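Putative uncharacterized protein (Xanthomonas oryzae pv. oryzae, PDB 4KL0) is of unknown cellular function but binds a calcium ion and belongs to the nucleoside hydrolase family, so it probably hydrolyses N-glycosyl compounds. Local coordinates at residues Pro40-Thr45 against Leu316-Thr321; Leu31-Pro36 against Met148-Gly153; Tyr46-Gln51 against Ala367-Ala372; Ala232-Ala237 against Lys360-Leu365. All blocks are in the same frame, centred on the assembly; numbering follows the deposited sequence.

In the fold
Contacts 1 and 2 meet at the calcium ion, their centres about 10 Å apart: contact 1 gives the carboxylates of D42 and D318, contact 2 the carboxylate of D35 and the carbonyl of I151, and three waters complete the eight-fold sphere. A bond between T34 OG1 and D42 OD1 (2.6 Å) ties the two contacts directly. Contacts 3 and 4 lie farther from the metal (side chains of I48 and L365 about 13 and 14 Å from calcium) and share the C-terminal helix 358-372. I48 and L365 both pack on P319 of contact 1, and I48 CD1 lies 4.0 Å from L365 CD2. Contact 4 stays clear of contact 2, with nearest atoms about 11 Å apart.

Contact 1: residues Pro40-Thr45 against Leu316-Thr321; sequences PDDVVT and LYDPLT. With CA (calcium ion), chain B.
The calcium site of a nucleoside hydrolase fold takes two of its carboxylates, D42 and D318, from the first turns of two helices. D42 binds the metal through both oxygens, its OD2 lying 2.5 Å from calcium, whereas D318 uses OD2 alone at 2.4 Å. The two carboxylates are turned almost perpendicular, with planes 79° apart. D318 OD1 accepts a hydrogen bond from a calcium-bound water, 2.5 Å away, so both its oxygens serve the site. D42 OD1 also accepts a bond from T34, while D35 and I151 complete the protein ligands.

Next to the ligands, D41 joins the helices. Its OD2 accepts a nearly straight bond (169°) from D318 N at 3.1 Å through the anti lone pair, and a weak, bent one from Y317 N at 2.9 Å. The same oxygen lies at the edge of the Y317 ring, whose plane is 16° from that of the carboxylate. T45 OG1, set anti to its own carbonyl carbon, turns back to donate to D41 O at 2.8 Å, from the opposite face of the carbonyl plane to T45 N, and nestles against D318 CB. V44 CG1 meets P319 CG at 3.6 Å.

The two helix starts run in the same general direction but clearly inclined, their short axes approaching to 7.7 Å. Helices 236-243 and 248-269 flank V44, while strand 172-178 and helix 226-231 pack against Y317.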
loop_
_atom_site.group_PDB
_atom_site.type_symbol
_atom_site.label_atom_id
_atom_site.label_comp_id
_atom_site.label_asym_id
_atom_site.label_seq_id
_atom_site.Cartn_x
_atom_site.Cartn_y
_atom_site.Cartn_z
ATOM N N PRO A 40 -5.205 7.789 -2.737
ATOM C CA PRO A 40 -4.765 7.068 -3.935
ATOM C C PRO A 40 -3.870 5.880 -3.724
ATOM O O PRO A 40 -3.718 5.075 -4.651
ATOM C CB PRO A 40 -3.919 8.122 -4.708
ATOM C CG PRO A 40 -4.131 9.457 -3.965
ATOM C CD PRO A 40 -4.540 9.099 -2.566
ATOM N N ASP A 41 -3.287 5.754 -2.539
ATOM C CA ASP A 41 -2.108 4.888 -2.322
ATOM C C ASP A 41 -2.316 3.433 -2.681
ATOM O O ASP A 41 -1.459 2.817 -3.321
ATOM C CB ASP A 41 -1.793 4.891 -0.858
ATOM C CG ASP A 41 -0.962 6.016 -0.485
ATOM O OD1 ASP A 41 -1.505 7.167 -0.401
ATOM O OD2 ASP A 41 0.231 5.733 -0.225
ATOM N N ASP A 42 -3.408 2.832 -2.191
ATOM C CA ASP A 42 -3.578 1.407 -2.426
ATOM C C ASP A 42 -3.723 1.119 -3.898
ATOM O O ASP A 42 -3.194 0.105 -4.390
ATOM C CB ASP A 42 -4.773 0.861 -1.603
ATOM C CG ASP A 42 -4.595 1.090 -0.103
ATOM O OD1 ASP A 42 -4.353 0.089 0.579
ATOM O OD2 ASP A 42 -4.690 2.284 0.375
ATOM N N VAL A 43 -4.471 1.979 -4.606
ATOM C CA VAL A 43 -4.675 1.716 -6.034
ATOM C C VAL A 43 -3.423 1.953 -6.864
ATOM O O VAL A 43 -3.201 1.212 -7.827
ATOM C CB VAL A 43 -5.893 2.475 -6.545
ATOM C CG1 VAL A 43 -5.978 2.390 -8.101
ATOM C CG2 VAL A 43 -7.143 1.828 -5.882
ATOM N N VAL A 44 -2.567 2.910 -6.468
ATOM C CA VAL A 44 -1.256 3.002 -7.106
ATOM C C VAL A 44 -0.481 1.700 -6.874
ATOM O O VAL A 44 0.191 1.188 -7.805
ATOM C CB VAL A 44 -0.423 4.207 -6.567
ATOM C CG1 VAL A 44 0.929 4.257 -7.349
ATOM C CG2 VAL A 44 -1.235 5.517 -6.788
ATOM N N THR A 45 -0.628 1.114 -5.674
ATOM C CA THR A 45 0.080 -0.138 -5.393
ATOM C C THR A 45 -0.438 -1.258 -6.299
ATOM O O THR A 45 0.359 -2.078 -6.794
ATOM C CB THR A 45 -0.121 -0.544 -3.912
ATOM O OG1 THR A 45 0.218 0.562 -3.094
ATOM C CG2 THR A 45 0.755 -1.743 -3.551
ATOM N N LEU A 316 3.865 8.507 -1.725
ATOM C CA LEU A 316 3.367 7.160 -2.133
ATOM C C LEU A 316 3.765 6.080 -1.097
ATOM O O LEU A 316 4.663 5.246 -1.310
ATOM C CB LEU A 316 3.885 6.761 -3.539
ATOM C CG LEU A 316 3.298 7.594 -4.679
ATOM C CD1 LEU A 316 3.916 7.251 -6.083
ATOM C CD2 LEU A 316 1.738 7.525 -4.639
ATOM N N TYR A 317 3.056 6.021 0.020
ATOM C CA TYR A 317 3.508 5.165 1.093
ATOM C C TYR A 317 3.362 3.704 0.749
ATOM O O TYR A 317 4.257 2.908 0.942
ATOM C CB TYR A 317 2.652 5.402 2.358
ATOM C CG TYR A 317 2.538 6.854 2.764
ATOM C CD1 TYR A 317 3.535 7.456 3.508
ATOM C CD2 TYR A 317 1.411 7.596 2.415
ATOM C CE1 TYR A 317 3.430 8.800 3.894
ATOM C CE2 TYR A 317 1.292 8.937 2.776
ATOM C CZ TYR A 317 2.304 9.520 3.513
ATOM O OH TYR A 317 2.180 10.855 3.897
ATOM N N ASP A 318 2.206 3.355 0.226
ATOM C CA ASP A 318 1.951 1.951 -0.004
ATOM C C ASP A 318 2.746 1.358 -1.191
ATOM O O ASP A 318 3.221 0.202 -1.113
ATOM C CB ASP A 318 0.445 1.725 -0.178
ATOM C CG ASP A 318 -0.327 1.969 1.096
ATOM O OD1 ASP A 318 0.268 2.100 2.182
ATOM O OD2 ASP A 318 -1.577 1.996 1.067
ATOM N N PRO A 319 2.904 2.102 -2.288
ATOM C CA PRO A 319 3.718 1.542 -3.369
ATOM C C PRO A 319 5.139 1.325 -2.916
ATOM O O PRO A 319 5.724 0.311 -3.294
ATOM C CB PRO A 319 3.702 2.668 -4.396
ATOM C CG PRO A 319 2.354 3.250 -4.237
ATOM C CD PRO A 319 2.127 3.279 -2.735
ATOM N N LEU A 320 5.686 2.226 -2.111
ATOM C CA LEU A 320 7.031 2.005 -1.625
ATOM C C LEU A 320 7.108 0.773 -0.738
ATOM O O LEU A 320 8.133 0.096 -0.703
ATOM C CB LEU A 320 7.528 3.225 -0.850
ATOM C CG LEU A 320 7.859 4.382 -1.795
ATOM C CD1 LEU A 320 8.001 5.709 -0.968
ATOM C CD2 LEU A 320 9.177 4.119 -2.540
ATOM N N THR A 321 6.062 0.502 0.032
ATOM C CA THR A 321 6.036 -0.697 0.899
ATOM C C THR A 321 6.139 -1.963 0.057
ATOM O O THR A 321 6.890 -2.872 0.385
ATOM C CB THR A 321 4.754 -0.686 1.757
ATOM O OG1 THR A 321 4.774 0.519 2.535
ATOM C CG2 THR A 321 4.686 -1.863 2.690
HETATM CA CA CA B . -3.466 1.929 2.519
HETATM O O HOH W 1 -1.372 2.796 3.980
HETATM O O HOH W 2 -3.371 4.406 2.311
HETATM O O HOH W 3 -4.182 2.790 4.861
#

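Contact 2: residues Leu31-Pro36 against Met148-Gly153; sequences LLFTDP and MVVIAG. With CA (calcium ion), chain B.
F33 and V149 lie at the middle of a pair of parallel strands, side by side in the central sheet, and this is the tightly joined part of the contact. V149 N donates to L31 O (2.8 Å), F33 N to V149 O (3.0 Å) and I151 N to F33 O (2.9 Å), so the bonds alternate as parallel strands require. V149 O also lies in the plane of the F33 ring, at its edge beside CD2. M148 CE approaches that ring obliquely, 3.8 Å from CE2; the bend at chi3 (59°) folds the methyl back to it. On the other face of the sheet, L32 CD1 touches both V149 CG1 and I151 CD1. I151 CG1 sits between its own backbone N and carbonyl carbon (chi1 50°), a crowded position that sets its chain alongside T34, pointing the same way.

Past the strand ends the two chains are joined through metal and water instead. A152 CB still presses on D35 CG at 3.3 Å, but D35 OD2 turns to two waters. One of them bridges to G153 N, which gives it a bond of 2.9 Å, and the other is itself a calcium ligand.

D35 OD1 and I151 O bind calcium at 2.5 and 2.4 Å. Two acceptors that could not bond to each other are thus brought together by the cation. Some of the three water ligands may mark places that ribose hydroxyls take in related nucleoside hydrolases.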
loop_
_atom_site.group_PDB
_atom_site.type_symbol
_atom_site.label_atom_id
_atom_site.label_comp_id
_atom_site.label_asym_id
_atom_site.label_seq_id
_atom_site.Cartn_x
_atom_site.Cartn_y
_atom_site.Cartn_z
ATOM N N LEU A 31 0.304 -12.139 -0.740
ATOM C CA LEU A 31 -0.974 -11.909 -0.033
ATOM C C LEU A 31 -0.970 -10.427 0.406
ATOM O O LEU A 31 0.009 -9.965 1.080
ATOM C CB LEU A 31 -1.083 -12.776 1.233
ATOM C CG LEU A 31 -0.677 -14.236 0.981
ATOM C CD1 LEU A 31 -0.713 -15.011 2.337
ATOM C CD2 LEU A 31 -1.578 -14.876 -0.026
ATOM N N LEU A 32 -2.004 -9.693 -0.007
ATOM C CA LEU A 32 -2.069 -8.235 0.216
ATOM C C LEU A 32 -3.261 -7.903 1.109
ATOM O O LEU A 32 -4.383 -8.393 0.913
ATOM C CB LEU A 32 -2.171 -7.551 -1.149
ATOM C CG LEU A 32 -2.196 -6.043 -1.191
ATOM C CD1 LEU A 32 -0.853 -5.489 -0.652
ATOM C CD2 LEU A 32 -2.387 -5.497 -2.655
ATOM N N PHE A 33 -3.022 -7.015 2.088
ATOM C CA PHE A 33 -4.041 -6.554 3.030
ATOM C C PHE A 33 -4.155 -5.045 2.856
ATOM O O PHE A 33 -3.148 -4.345 2.958
ATOM C CB PHE A 33 -3.586 -6.894 4.466
ATOM C CG PHE A 33 -3.348 -8.354 4.662
ATOM C CD1 PHE A 33 -4.343 -9.158 5.227
ATOM C CD2 PHE A 33 -2.131 -8.904 4.300
ATOM C CE1 PHE A 33 -4.105 -10.571 5.357
ATOM C CE2 PHE A 33 -1.902 -10.301 4.433
ATOM C CZ PHE A 33 -2.929 -11.097 5.000
ATOM N N THR A 34 -5.336 -4.544 2.474
ATOM C CA THR A 34 -5.427 -3.204 1.854
ATOM C C THR A 34 -6.773 -2.526 2.105
ATOM O O THR A 34 -7.742 -3.186 2.500
ATOM C CB THR A 34 -5.212 -3.392 0.361
ATOM O OG1 THR A 34 -5.313 -2.155 -0.356
ATOM C CG2 THR A 34 -6.218 -4.356 -0.223
ATOM N N ASP A 35 -6.809 -1.191 2.009
ATOM C CA ASP A 35 -8.007 -0.391 2.350
ATOM C C ASP A 35 -8.190 0.701 1.296
ATOM O O ASP A 35 -8.066 1.877 1.588
ATOM C CB ASP A 35 -7.893 0.222 3.764
ATOM C CG ASP A 35 -6.602 1.053 3.971
ATOM O OD1 ASP A 35 -5.767 1.141 3.032
ATOM O OD2 ASP A 35 -6.481 1.674 5.075
ATOM N N PRO A 36 -8.526 0.294 0.081
ATOM C CA PRO A 36 -8.496 1.282 -1.034
ATOM C C PRO A 36 -9.661 2.296 -1.009
ATOM O O PRO A 36 -10.732 2.116 -0.364
ATOM C CB PRO A 36 -8.629 0.393 -2.277
ATOM C CG PRO A 36 -9.467 -0.819 -1.792
ATOM C CD PRO A 36 -8.854 -1.069 -0.387
ATOM N N MET A 148 3.800 -11.604 2.547
ATOM C CA MET A 148 2.575 -10.909 3.025
ATOM C C MET A 148 2.913 -9.438 3.012
ATOM O O MET A 148 3.967 -9.022 3.479
ATOM C CB MET A 148 2.200 -11.275 4.484
ATOM C CG MET A 148 1.545 -12.682 4.704
ATOM S SD MET A 148 1.297 -13.180 6.504
ATOM C CE MET A 148 0.237 -11.845 7.114
ATOM N N VAL A 149 2.042 -8.639 2.422
ATOM C CA VAL A 149 2.278 -7.194 2.358
ATOM C C VAL A 149 1.090 -6.465 2.980
ATOM O O VAL A 149 -0.083 -6.677 2.573
ATOM C CB VAL A 149 2.458 -6.778 0.885
ATOM C CG1 VAL A 149 2.616 -5.261 0.840
ATOM C CG2 VAL A 149 3.716 -7.484 0.260
ATOM N N VAL A 150 1.384 -5.652 3.988
ATOM C CA VAL A 150 0.285 -4.998 4.752
ATOM C C VAL A 150 0.325 -3.522 4.494
ATOM O O VAL A 150 1.279 -2.838 4.847
ATOM C CB VAL A 150 0.447 -5.300 6.255
ATOM C CG1 VAL A 150 -0.597 -4.551 7.070
ATOM C CG2 VAL A 150 0.468 -6.835 6.465
ATOM N N ILE A 151 -0.731 -3.007 3.835
ATOM C CA ILE A 151 -0.789 -1.584 3.534
ATOM C C ILE A 151 -2.109 -1.047 4.058
ATOM O O ILE A 151 -2.605 -0.099 3.507
ATOM C CB ILE A 151 -0.642 -1.307 2.026
ATOM C CG1 ILE A 151 -1.592 -2.162 1.162
ATOM C CG2 ILE A 151 0.825 -1.635 1.597
ATOM C CD1 ILE A 151 -1.585 -1.809 -0.318
ATOM N N ALA A 152 -2.585 -1.581 5.171
ATOM C CA ALA A 152 -3.809 -1.141 5.843
ATOM C C ALA A 152 -3.820 -1.678 7.230
ATOM O O ALA A 152 -2.810 -2.242 7.635
ATOM C CB ALA A 152 -5.090 -1.670 5.082
ATOM N N GLY A 153 -4.973 -1.586 7.919
ATOM C CA GLY A 153 -5.094 -2.108 9.285
ATOM C C GLY A 153 -4.919 -3.610 9.269
ATOM O O GLY A 153 -5.042 -4.296 8.225
HETATM CA CA CA B . -3.466 1.929 2.519
HETATM O O HOH W 4 -6.790 0.680 7.426
HETATM O O HOH W 3 -4.182 2.790 4.861
HETATM O O HOH W 1 -1.372 2.796 3.980
HETATM O O HOH W 2 -3.371 4.406 2.311
#

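Contact 3: residues Tyr46-Gln51 against Ala367-Ala372; sequences YTIAKQ and ALAKAA
The side-chain amide of Q51 lies flat against the methyl of A371, which sits squarely over one of its faces: A371 CB is 3.4 Å from CD of Q51 and 3.3 Å from its OE1. The backbone of A371 and A372 lies on the same side of the amide, though A372 N points too poorly at OE1 to bond with it. NE2 of Q51 is turned to D55, just past the end of its own helix, which should help to set the rotation of the amide. The bend at chi2 (63°) lets the side chain fold along A371, while its CG rests on L368 CD2 at 3.8 Å.

The helices come close because alanines face the crossing. A372 CB is pushed to 3.0 Å from T47 O, a tight approach, and T47 CG2 lies against A372 CB and A369 CB. I48 CG2 reaches L368 CB at 3.9 Å. At the outer end K50 NZ makes only a weak bond to A372 O at 3.4 Å, its stronger partner being the backbone oxygen of L87.

The axes approach to 7.6 Å and cross at 76°, so a steep helix pair is formed. It lays the C-terminal helix 358-372 across helix 41-54, with helices 10-20 and 317-325 alongside, as part of the helical layer packed on the Rossmann-like sheet.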
loop_
_atom_site.group_PDB
_atom_site.type_symbol
_atom_site.label_atom_id
_atom_site.label_comp_id
_atom_site.label_asym_id
_atom_site.label_seq_id
_atom_site.Cartn_x
_atom_site.Cartn_y
_atom_site.Cartn_z
ATOM N N TYR A 46 -1.760 -1.343 -6.525
ATOM C CA TYR A 46 -2.303 -2.394 -7.379
ATOM C C TYR A 46 -1.734 -2.202 -8.791
ATOM O O TYR A 46 -1.407 -3.183 -9.504
ATOM C CB TYR A 46 -3.837 -2.316 -7.489
ATOM C CG TYR A 46 -4.607 -2.356 -6.193
ATOM C CD1 TYR A 46 -4.025 -2.822 -5.013
ATOM C CD2 TYR A 46 -5.903 -1.924 -6.135
ATOM C CE1 TYR A 46 -4.730 -2.810 -3.801
ATOM C CE2 TYR A 46 -6.622 -1.936 -4.967
ATOM C CZ TYR A 46 -6.044 -2.375 -3.794
ATOM O OH TYR A 46 -6.790 -2.304 -2.650
ATOM N N THR A 47 -1.637 -0.917 -9.204
ATOM C CA THR A 47 -1.135 -0.580 -10.558
ATOM C C THR A 47 0.334 -0.988 -10.748
ATOM O O THR A 47 0.656 -1.694 -11.707
ATOM C CB THR A 47 -1.321 0.892 -10.849
ATOM O OG1 THR A 47 -2.714 1.194 -10.729
ATOM C CG2 THR A 47 -0.903 1.256 -12.275
ATOM N N ILE A 48 1.214 -0.585 -9.827
ATOM C CA ILE A 48 2.568 -1.115 -9.956
ATOM C C ILE A 48 2.688 -2.617 -9.783
ATOM O O ILE A 48 3.567 -3.208 -10.400
ATOM C CB ILE A 48 3.604 -0.425 -9.113
ATOM C CG1 ILE A 48 3.410 -0.683 -7.632
ATOM C CG2 ILE A 48 3.587 1.127 -9.382
ATOM C CD1 ILE A 48 4.647 -0.328 -6.800
ATOM N N ALA A 49 1.819 -3.243 -8.981
ATOM C CA ALA A 49 1.824 -4.706 -8.866
ATOM C C ALA A 49 1.508 -5.350 -10.209
ATOM O O ALA A 49 2.049 -6.418 -10.498
ATOM C CB ALA A 49 0.854 -5.205 -7.811
ATOM N N LYS A 50 0.623 -4.752 -11.004
ATOM C CA LYS A 50 0.349 -5.327 -12.328
ATOM C C LYS A 50 1.610 -5.464 -13.148
ATOM O O LYS A 50 1.828 -6.533 -13.742
ATOM C CB LYS A 50 -0.669 -4.482 -13.099
ATOM C CG LYS A 50 -0.711 -4.730 -14.581
ATOM C CD LYS A 50 -1.103 -6.160 -14.900
ATOM C CE LYS A 50 -1.023 -6.322 -16.435
ATOM N NZ LYS A 50 -1.616 -5.115 -17.146
ATOM N N GLN A 51 2.460 -4.432 -13.157
ATOM C CA GLN A 51 3.673 -4.500 -13.950
ATOM C C GLN A 51 4.662 -5.469 -13.318
ATOM O O GLN A 51 5.372 -6.206 -14.012
ATOM C CB GLN A 51 4.326 -3.124 -14.108
ATOM C CG GLN A 51 5.523 -3.176 -15.046
ATOM C CD GLN A 51 5.181 -3.569 -16.450
ATOM O OE1 GLN A 51 4.028 -3.424 -16.930
ATOM N NE2 GLN A 51 6.191 -4.081 -17.134
ATOM N N ALA A 367 7.875 4.517 -14.045
ATOM C CA ALA A 367 8.034 3.463 -15.072
ATOM C C ALA A 367 7.052 2.312 -14.895
ATOM O O ALA A 367 6.375 1.908 -15.859
ATOM C CB ALA A 367 9.469 2.960 -15.123
ATOM N N LEU A 368 6.941 1.802 -13.660
ATOM C CA LEU A 368 6.055 0.685 -13.428
ATOM C C LEU A 368 4.589 1.068 -13.664
ATOM O O LEU A 368 3.861 0.297 -14.279
ATOM C CB LEU A 368 6.270 0.153 -12.012
ATOM C CG LEU A 368 7.639 -0.467 -11.669
ATOM C CD1 LEU A 368 7.761 -0.580 -10.162
ATOM C CD2 LEU A 368 7.803 -1.862 -12.299
ATOM N N ALA A 369 4.152 2.231 -13.162
ATOM C CA ALA A 369 2.743 2.574 -13.326
ATOM C C ALA A 369 2.398 2.805 -14.805
ATOM O O ALA A 369 1.361 2.318 -15.311
ATOM C CB ALA A 369 2.400 3.737 -12.537
ATOM N N LYS A 370 3.286 3.476 -15.536
ATOM C CA LYS A 370 2.969 3.699 -16.964
ATOM C C LYS A 370 2.956 2.411 -17.767
ATOM O O LYS A 370 2.069 2.219 -18.638
ATOM C CB LYS A 370 3.960 4.660 -17.636
ATOM C CG LYS A 370 3.888 6.077 -17.164
ATOM C CD LYS A 370 5.089 6.835 -17.733
ATOM C CE LYS A 370 4.960 8.334 -17.567
ATOM N NZ LYS A 370 6.102 9.056 -18.301
ATOM N N ALA A 371 3.905 1.509 -17.496
ATOM C CA ALA A 371 3.946 0.234 -18.228
ATOM C C ALA A 371 2.695 -0.609 -17.928
ATOM O O ALA A 371 2.142 -1.282 -18.817
ATOM C CB ALA A 371 5.253 -0.539 -17.906
ATOM N N ALA A 372 2.209 -0.518 -16.681
ATOM C CA ALA A 372 1.090 -1.318 -16.223
ATOM C C ALA A 372 -0.192 -0.902 -16.952
ATOM O O ALA A 372 -1.125 -1.714 -17.082
ATOM C CB ALA A 372 0.925 -1.166 -14.664
#

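Contact 4: residues Ala232-Ala237 against Lys360-Leu365; sequences AAVPPA and KARLLL
R362 NE donates to A233 O over 2.6 Å, a short bond of good geometry, with an angle of 153° at the hydrogen. The oxygen lies in the guanidinium plane, at the edge of the group, while the donor is tilted 24° from the plane of the carbonyl. R362 leaves its helix with CG beside the backbone N (chi1 -71°) and runs extended from CG to NE, which carries the guanidinium along the loop to this one carbonyl. NH1 is held by E359 on the same helix, so two bonds fix the rotation of the guanidinium. A232 CA lies over one of its faces.

The aliphatic part of the arginine touches the loop as well, its CG lying 3.5 Å from A232 O.

Beside this bond the contact is apolar and less tight. A232 CB meets A361 CB methyl to methyl at 4.1 Å. V234 CG1 meets two side chains of the helix, 4.3 Å from R362 CG and 4.4 Å from L365 CD1. L320 and P319 of helix 317-325 touch A232 and L365 respectively, and continue this apolar layer inward.

The arrangement is a loop joined to a helix flank: the link between helices 226-231 and 236-243, bonded at V234 to the backbone of L314, is fastened to helix 358-372. It is structural packing of the helical layer in this alpha/beta fold; the side chain of L365 is about 14 Å from the calcium ion.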
loop_
_atom_site.group_PDB
_atom_site.type_symbol
_atom_site.label_atom_id
_atom_site.label_comp_id
_atom_site.label_asym_id
_atom_site.label_seq_id
_atom_site.Cartn_x
_atom_site.Cartn_y
_atom_site.Cartn_z
ATOM N N ALA A 232 10.940 10.100 -1.110
ATOM C CA ALA A 232 10.712 9.681 -2.497
ATOM C C ALA A 232 9.385 10.230 -3.075
ATOM O O ALA A 232 8.786 9.625 -3.979
ATOM C CB ALA A 232 10.743 8.129 -2.567
ATOM N N ALA A 233 8.920 11.374 -2.561
ATOM C CA ALA A 233 7.632 11.933 -2.961
ATOM C C ALA A 233 7.645 12.249 -4.437
ATOM O O ALA A 233 8.677 12.691 -4.963
ATOM C CB ALA A 233 7.330 13.235 -2.149
ATOM N N VAL A 234 6.538 12.008 -5.121
ATOM C CA VAL A 234 6.436 12.242 -6.572
ATOM C C VAL A 234 5.687 13.551 -6.868
ATOM O O VAL A 234 4.888 14.036 -6.057
ATOM C CB VAL A 234 5.734 11.071 -7.267
ATOM C CG1 VAL A 234 6.529 9.738 -7.043
ATOM C CG2 VAL A 234 4.245 10.987 -6.825
ATOM N N PRO A 235 5.938 14.171 -8.047
ATOM C CA PRO A 235 5.190 15.403 -8.357
ATOM C C PRO A 235 3.841 15.088 -9.000
ATOM O O PRO A 235 3.609 13.879 -9.321
ATOM C CB PRO A 235 6.089 16.093 -9.402
ATOM C CG PRO A 235 6.691 14.892 -10.157
ATOM C CD PRO A 235 6.915 13.797 -9.096
ATOM N N PRO A 236 2.969 16.101 -9.225
ATOM C CA PRO A 236 1.715 15.866 -9.951
ATOM C C PRO A 236 1.943 15.188 -11.300
ATOM O O PRO A 236 1.017 14.538 -11.765
ATOM C CB PRO A 236 1.141 17.293 -10.175
ATOM C CG PRO A 236 1.659 18.075 -9.023
ATOM C CD PRO A 236 2.945 17.409 -8.528
ATOM N N ALA A 237 3.107 15.389 -11.937
ATOM C CA ALA A 237 3.339 14.841 -13.269
ATOM C C ALA A 237 3.214 13.329 -13.230
ATOM O O ALA A 237 2.905 12.709 -14.293
ATOM C CB ALA A 237 4.725 15.265 -13.817
ATOM N N LYS A 360 15.769 7.486 -8.063
ATOM C CA LYS A 360 15.522 6.232 -8.755
ATOM C C LYS A 360 14.177 5.595 -8.320
ATOM O O LYS A 360 13.477 5.034 -9.140
ATOM C CB LYS A 360 16.669 5.244 -8.554
ATOM C CG LYS A 360 16.451 3.903 -9.284
ATOM C CD LYS A 360 17.685 3.404 -9.940
ATOM C CE LYS A 360 18.649 2.774 -8.993
ATOM N NZ LYS A 360 19.906 2.443 -9.758
ATOM N N ALA A 361 13.868 5.661 -7.033
ATOM C CA ALA A 361 12.547 5.209 -6.570
ATOM C C ALA A 361 11.427 5.966 -7.275
ATOM O O ALA A 361 10.418 5.368 -7.723
ATOM C CB ALA A 361 12.440 5.343 -5.035
ATOM N N ARG A 362 11.553 7.293 -7.374
ATOM C CA ARG A 362 10.563 8.088 -8.113
ATOM C C ARG A 362 10.421 7.635 -9.574
ATOM O O ARG A 362 9.305 7.478 -10.085
ATOM C CB ARG A 362 10.954 9.570 -8.124
ATOM C CG ARG A 362 10.811 10.306 -6.796
ATOM C CD ARG A 362 11.047 11.829 -7.032
ATOM N NE ARG A 362 11.181 12.512 -5.742
ATOM C CZ ARG A 362 12.340 12.789 -5.148
ATOM N NH1 ARG A 362 13.500 12.464 -5.740
ATOM N NH2 ARG A 362 12.340 13.409 -3.963
ATOM N N LEU A 363 11.566 7.420 -10.243
ATOM C CA LEU A 363 11.592 7.083 -11.659
ATOM C C LEU A 363 11.044 5.654 -11.881
ATOM O O LEU A 363 10.237 5.394 -12.781
ATOM C CB LEU A 363 13.044 7.192 -12.162
ATOM C CG LEU A 363 13.304 7.472 -13.621
ATOM C CD1 LEU A 363 12.632 8.770 -14.029
ATOM C CD2 LEU A 363 14.815 7.577 -13.780
ATOM N N LEU A 364 11.435 4.740 -11.013
ATOM C CA LEU A 364 10.883 3.372 -11.048
ATOM C C LEU A 364 9.371 3.296 -10.788
ATOM O O LEU A 364 8.640 2.567 -11.506
ATOM C CB LEU A 364 11.640 2.456 -10.108
ATOM C CG LEU A 364 11.184 1.007 -10.192
ATOM C CD1 LEU A 364 11.491 0.438 -11.595
ATOM C CD2 LEU A 364 11.867 0.218 -9.123
ATOM N N LEU A 365 8.879 4.049 -9.802
ATOM C CA LEU A 365 7.417 4.113 -9.600
ATOM C C LEU A 365 6.735 4.613 -10.866
ATOM O O LEU A 365 5.750 4.003 -11.304
ATOM C CB LEU A 365 7.047 5.025 -8.417
ATOM C CG LEU A 365 7.402 4.428 -7.055
ATOM C CD1 LEU A 365 7.382 5.533 -5.980
ATOM C CD2 LEU A 365 6.487 3.269 -6.592
#